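Ufm1-specific protease (Caenorhabditis elegans, PDB 5EJJ) hydrolyses the peptide bond at the C-terminal glycine of the ubiquitin-like modifier Ufm1, acting as a thiol protease that removes it from its target proteins. Local coordinates at residues A[487-500]-A[545-559]. Numbering follows the deposited sequence.
Sequences SGTPVMIGGNMLAH and FWSKDHFYNMVLPQP
Ile-493 holds CG1 anti to its own backbone N (chi1 179°), which sets CG1 over one face of the Trp-546 indole, and the turn at chi2 brings CD1 alongside the Met-554 side chain; Met-492, also extended at chi1 but bent at chi2, carries SD to Val-555 CG1. The Ile-493/Met-554 and Met-492/Val-555 contacts lie on the two faces of an antiparallel strand pairing, 491-494 with 552-557, in the central sheet of the C78 papain-like cysteine protease fold. Met-492 and Val-555 face each other as a hydrogen-bonded pair: Val-555 N gives to Met-492 O at 2.9 Å, while Met-492 N reaches Val-555 O at 3.3 Å. Asn-553 N donates to Gly-494 O at 3.0 Å, whereas Ile-493 and Met-554 form the non-hydrogen-bonded pair between. On the Met-492/Val-555 face, Ile-450 of helix 447-457 covers both side chains. On the other face, Val-491 CG1 touches Met-554 CG at 3.7 Å and lies near Leu-556 CD1, and helix 477-484 packs against Val-491, Met-554 and Leu-556. Ile-493 CG2 meets Trp-546 CH2 at 3.8 Å, and Phe-545 CD2 lies over the opposite face of that indole. The Phe-545 ring also meets His-500 rim to rim, with planes at 40°; His-500 in turn touches His-522 and Asp-520, inferred active-site residues, so this end of the contact borders the probable catalytic centre. His-500 ND1 donates to Ala-499 O from above the carbonyl plane. Before strand 491-494, Thr-489 OG1 donates to Pro-557 O at 2.8 Å, tilted 18° from the carbonyl plane, and Thr-489 CG2 points at Pro-559 CG from 4.0 Å.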
# COMPACT_ATOMS: atom_id res chain seq x y z
N SER A 487 -1.84 -11.37 -14.61
CA SER A 487 -2.56 -10.13 -14.76
C SER A 487 -3.16 -9.73 -13.41
O SER A 487 -3.28 -8.54 -13.10
CB SER A 487 -3.64 -10.28 -15.84
OG SER A 487 -3.05 -10.66 -17.08
N GLY A 488 -3.51 -10.73 -12.60
CA GLY A 488 -4.00 -10.51 -11.25
C GLY A 488 -5.16 -9.56 -11.04
O GLY A 488 -5.32 -9.02 -9.96
N THR A 489 -5.97 -9.35 -12.08
CA THR A 489 -7.16 -8.49 -12.00
C THR A 489 -8.42 -9.26 -11.64
O THR A 489 -8.51 -10.47 -11.87
CB THR A 489 -7.41 -7.85 -13.34
OG1 THR A 489 -7.32 -8.86 -14.36
CG2 THR A 489 -6.35 -6.80 -13.60
N PRO A 490 -9.42 -8.57 -11.06
CA PRO A 490 -10.63 -9.32 -10.75
C PRO A 490 -11.28 -9.76 -12.06
O PRO A 490 -11.12 -9.10 -13.10
CB PRO A 490 -11.52 -8.30 -10.02
CG PRO A 490 -10.64 -7.11 -9.75
CD PRO A 490 -9.57 -7.13 -10.80
N VAL A 491 -11.97 -10.89 -12.02
CA VAL A 491 -12.53 -11.49 -13.22
C VAL A 491 -14.05 -11.36 -13.20
O VAL A 491 -14.69 -11.72 -12.20
CB VAL A 491 -12.12 -12.97 -13.34
CG1 VAL A 491 -13.00 -13.70 -14.33
CG2 VAL A 491 -10.66 -13.06 -13.74
N MET A 492 -14.61 -10.83 -14.28
CA MET A 492 -16.05 -10.84 -14.41
C MET A 492 -16.49 -12.11 -15.12
O MET A 492 -16.09 -12.41 -16.25
CB MET A 492 -16.57 -9.61 -15.14
CG MET A 492 -18.09 -9.67 -15.41
SD MET A 492 -18.61 -10.36 -17.02
CE MET A 492 -20.38 -10.18 -16.84
N ILE A 493 -17.32 -12.87 -14.40
CA ILE A 493 -17.89 -14.12 -14.90
C ILE A 493 -19.30 -13.82 -15.38
O ILE A 493 -20.17 -13.34 -14.62
CB ILE A 493 -17.83 -15.25 -13.81
CG1 ILE A 493 -18.45 -16.55 -14.32
CG2 ILE A 493 -18.52 -14.83 -12.54
CD1 ILE A 493 -17.61 -17.29 -15.28
N GLY A 494 -19.51 -14.05 -16.68
CA GLY A 494 -20.80 -13.83 -17.32
C GLY A 494 -21.67 -15.05 -17.15
O GLY A 494 -21.67 -15.96 -17.99
N GLY A 495 -22.42 -15.06 -16.05
CA GLY A 495 -23.35 -16.13 -15.74
C GLY A 495 -24.47 -16.08 -16.74
O GLY A 495 -24.43 -15.24 -17.64
N ASN A 496 -25.47 -16.94 -16.63
CA ASN A 496 -26.48 -16.81 -17.67
C ASN A 496 -27.50 -15.68 -17.49
O ASN A 496 -27.61 -14.80 -18.35
CB ASN A 496 -27.05 -18.15 -18.13
CG ASN A 496 -26.11 -18.84 -19.11
OD1 ASN A 496 -26.44 -19.10 -20.27
ND2 ASN A 496 -24.90 -19.12 -18.64
N MET A 497 -28.20 -15.66 -16.36
CA MET A 497 -29.03 -14.49 -16.11
C MET A 497 -28.28 -13.48 -15.24
O MET A 497 -28.69 -12.33 -15.11
CB MET A 497 -30.37 -14.90 -15.49
CG MET A 497 -31.35 -15.55 -16.49
SD MET A 497 -31.68 -14.64 -18.04
CE MET A 497 -32.93 -15.68 -18.76
N LEU A 498 -27.15 -13.92 -14.68
CA LEU A 498 -26.46 -13.18 -13.63
C LEU A 498 -24.99 -12.87 -13.92
O LEU A 498 -24.37 -13.47 -14.79
CB LEU A 498 -26.57 -13.96 -12.31
CG LEU A 498 -28.00 -14.00 -11.78
CD1 LEU A 498 -28.11 -14.87 -10.53
CD2 LEU A 498 -28.49 -12.57 -11.52
N ALA A 499 -24.44 -11.91 -13.18
CA ALA A 499 -23.04 -11.53 -13.31
C ALA A 499 -22.37 -11.52 -11.94
O ALA A 499 -22.91 -10.97 -10.98
CB ALA A 499 -22.91 -10.16 -13.97
N HIS A 500 -21.20 -12.15 -11.85
CA HIS A 500 -20.41 -12.16 -10.61
C HIS A 500 -18.95 -11.75 -10.88
O HIS A 500 -18.47 -11.77 -12.03
CB HIS A 500 -20.43 -13.55 -9.96
CG HIS A 500 -21.78 -13.98 -9.47
ND1 HIS A 500 -22.90 -13.18 -9.54
CD2 HIS A 500 -22.18 -15.15 -8.90
CE1 HIS A 500 -23.94 -13.83 -9.04
NE2 HIS A 500 -23.53 -15.02 -8.64
N PHE A 545 -21.50 -24.26 -7.94
CA PHE A 545 -22.09 -22.93 -7.80
C PHE A 545 -22.50 -22.45 -9.19
O PHE A 545 -23.45 -21.68 -9.33
CB PHE A 545 -21.06 -21.99 -7.17
CG PHE A 545 -21.52 -20.56 -7.00
CD1 PHE A 545 -22.38 -20.22 -5.96
CD2 PHE A 545 -21.04 -19.55 -7.82
CE1 PHE A 545 -22.78 -18.88 -5.77
CE2 PHE A 545 -21.43 -18.22 -7.64
CZ PHE A 545 -22.31 -17.89 -6.60
N TRP A 546 -21.80 -22.92 -10.21
CA TRP A 546 -22.14 -22.57 -11.58
C TRP A 546 -23.18 -23.52 -12.20
O TRP A 546 -23.01 -24.75 -12.15
CB TRP A 546 -20.87 -22.56 -12.44
CG TRP A 546 -19.70 -21.83 -11.82
CD1 TRP A 546 -18.46 -22.35 -11.55
CD2 TRP A 546 -19.66 -20.46 -11.40
NE1 TRP A 546 -17.66 -21.39 -10.99
CE2 TRP A 546 -18.37 -20.22 -10.88
CE3 TRP A 546 -20.58 -19.41 -11.41
CZ2 TRP A 546 -17.99 -18.98 -10.39
CZ3 TRP A 546 -20.20 -18.19 -10.92
CH2 TRP A 546 -18.92 -17.98 -10.41
N SER A 547 -24.25 -22.96 -12.78
CA SER A 547 -25.32 -23.75 -13.40
C SER A 547 -24.79 -24.60 -14.57
O SER A 547 -24.24 -24.07 -15.54
CB SER A 547 -26.47 -22.85 -13.86
OG SER A 547 -27.61 -23.59 -14.28
N LYS A 548 -24.98 -25.92 -14.48
CA LYS A 548 -24.41 -26.86 -15.42
C LYS A 548 -25.17 -26.88 -16.74
O LYS A 548 -24.65 -27.34 -17.77
CB LYS A 548 -24.40 -28.27 -14.82
CG LYS A 548 -24.26 -28.30 -13.30
CD LYS A 548 -25.43 -29.02 -12.65
CE LYS A 548 -26.78 -28.41 -13.04
NZ LYS A 548 -26.93 -26.99 -12.58
N ASP A 549 -26.40 -26.38 -16.72
CA ASP A 549 -27.28 -26.42 -17.88
C ASP A 549 -26.89 -25.33 -18.88
O ASP A 549 -27.14 -25.44 -20.08
CB ASP A 549 -28.74 -26.26 -17.45
CG ASP A 549 -29.04 -26.93 -16.10
OD1 ASP A 549 -28.46 -28.01 -15.82
OD2 ASP A 549 -29.85 -26.38 -15.32
N HIS A 550 -26.26 -24.28 -18.37
CA HIS A 550 -26.03 -23.04 -19.11
C HIS A 550 -24.58 -22.79 -19.53
O HIS A 550 -23.67 -23.50 -19.10
CB HIS A 550 -26.48 -21.87 -18.25
CG HIS A 550 -27.95 -21.85 -18.00
ND1 HIS A 550 -28.50 -22.32 -16.82
CD2 HIS A 550 -28.98 -21.41 -18.76
CE1 HIS A 550 -29.81 -22.17 -16.87
NE2 HIS A 550 -30.13 -21.62 -18.03
N PHE A 551 -24.37 -21.76 -20.36
CA PHE A 551 -23.03 -21.43 -20.86
C PHE A 551 -22.52 -20.15 -20.22
O PHE A 551 -23.28 -19.22 -20.00
CB PHE A 551 -23.01 -21.35 -22.39
CG PHE A 551 -23.43 -20.03 -22.96
CD1 PHE A 551 -24.75 -19.80 -23.31
CD2 PHE A 551 -22.50 -19.01 -23.16
CE1 PHE A 551 -25.13 -18.57 -23.84
CE2 PHE A 551 -22.88 -17.78 -23.67
CZ PHE A 551 -24.19 -17.56 -24.03
N TYR A 552 -21.22 -20.10 -19.91
CA TYR A 552 -20.67 -18.97 -19.17
C TYR A 552 -19.57 -18.24 -19.94
O TYR A 552 -18.71 -18.88 -20.55
CB TYR A 552 -20.12 -19.44 -17.82
CG TYR A 552 -21.16 -19.65 -16.74
CD1 TYR A 552 -21.31 -18.74 -15.72
CD2 TYR A 552 -21.96 -20.79 -16.72
CE1 TYR A 552 -22.24 -18.94 -14.71
CE2 TYR A 552 -22.89 -20.98 -15.71
CZ TYR A 552 -23.03 -20.04 -14.71
OH TYR A 552 -23.95 -20.20 -13.70
N ASN A 553 -19.61 -16.90 -19.93
CA ASN A 553 -18.51 -16.09 -20.48
C ASN A 553 -17.66 -15.40 -19.39
O ASN A 553 -18.15 -15.08 -18.30
CB ASN A 553 -19.03 -15.10 -21.54
CG ASN A 553 -19.08 -15.70 -22.96
OD1 ASN A 553 -18.72 -16.86 -23.16
ND2 ASN A 553 -19.53 -14.91 -23.94
N MET A 554 -16.37 -15.22 -19.66
CA MET A 554 -15.43 -14.68 -18.68
C MET A 554 -14.55 -13.59 -19.30
O MET A 554 -13.88 -13.81 -20.33
CB MET A 554 -14.55 -15.80 -18.11
CG MET A 554 -14.73 -16.06 -16.62
SD MET A 554 -14.14 -17.70 -16.08
CE MET A 554 -15.05 -18.77 -17.19
N VAL A 555 -14.55 -12.41 -18.68
CA VAL A 555 -13.67 -11.33 -19.14
C VAL A 555 -12.53 -11.11 -18.15
O VAL A 555 -12.74 -11.06 -16.93
CB VAL A 555 -14.45 -10.02 -19.48
CG1 VAL A 555 -15.52 -9.73 -18.46
CG2 VAL A 555 -13.50 -8.84 -19.60
N LEU A 556 -11.32 -11.03 -18.71
CA LEU A 556 -10.06 -11.10 -17.99
C LEU A 556 -9.21 -9.88 -18.31
O LEU A 556 -8.39 -9.92 -19.24
CB LEU A 556 -9.29 -12.34 -18.45
CG LEU A 556 -9.46 -13.62 -17.63
CD1 LEU A 556 -10.91 -13.97 -17.46
CD2 LEU A 556 -8.71 -14.76 -18.28
N PRO A 557 -9.38 -8.80 -17.53
CA PRO A 557 -8.73 -7.52 -17.84
C PRO A 557 -7.21 -7.59 -17.84
O PRO A 557 -6.62 -8.21 -16.95
CB PRO A 557 -9.25 -6.60 -16.73
CG PRO A 557 -10.57 -7.22 -16.32
CD PRO A 557 -10.31 -8.68 -16.39
N GLN A 558 -6.59 -6.98 -18.84
CA GLN A 558 -5.13 -6.98 -18.93
C GLN A 558 -4.61 -5.59 -18.60
O GLN A 558 -5.02 -4.60 -19.21
CB GLN A 558 -4.65 -7.39 -20.33
CG GLN A 558 -5.34 -8.60 -20.95
CD GLN A 558 -4.89 -9.92 -20.34
OE1 GLN A 558 -3.80 -10.41 -20.63
NE2 GLN A 558 -5.74 -10.49 -19.49
N PRO A 559 -3.67 -5.51 -17.65
CA PRO A 559 -3.09 -4.21 -17.30
C PRO A 559 -1.99 -3.87 -18.29
O PRO A 559 -1.31 -4.79 -18.79
CB PRO A 559 -2.49 -4.47 -15.91
CG PRO A 559 -2.92 -5.87 -15.52
CD PRO A 559 -3.15 -6.59 -16.81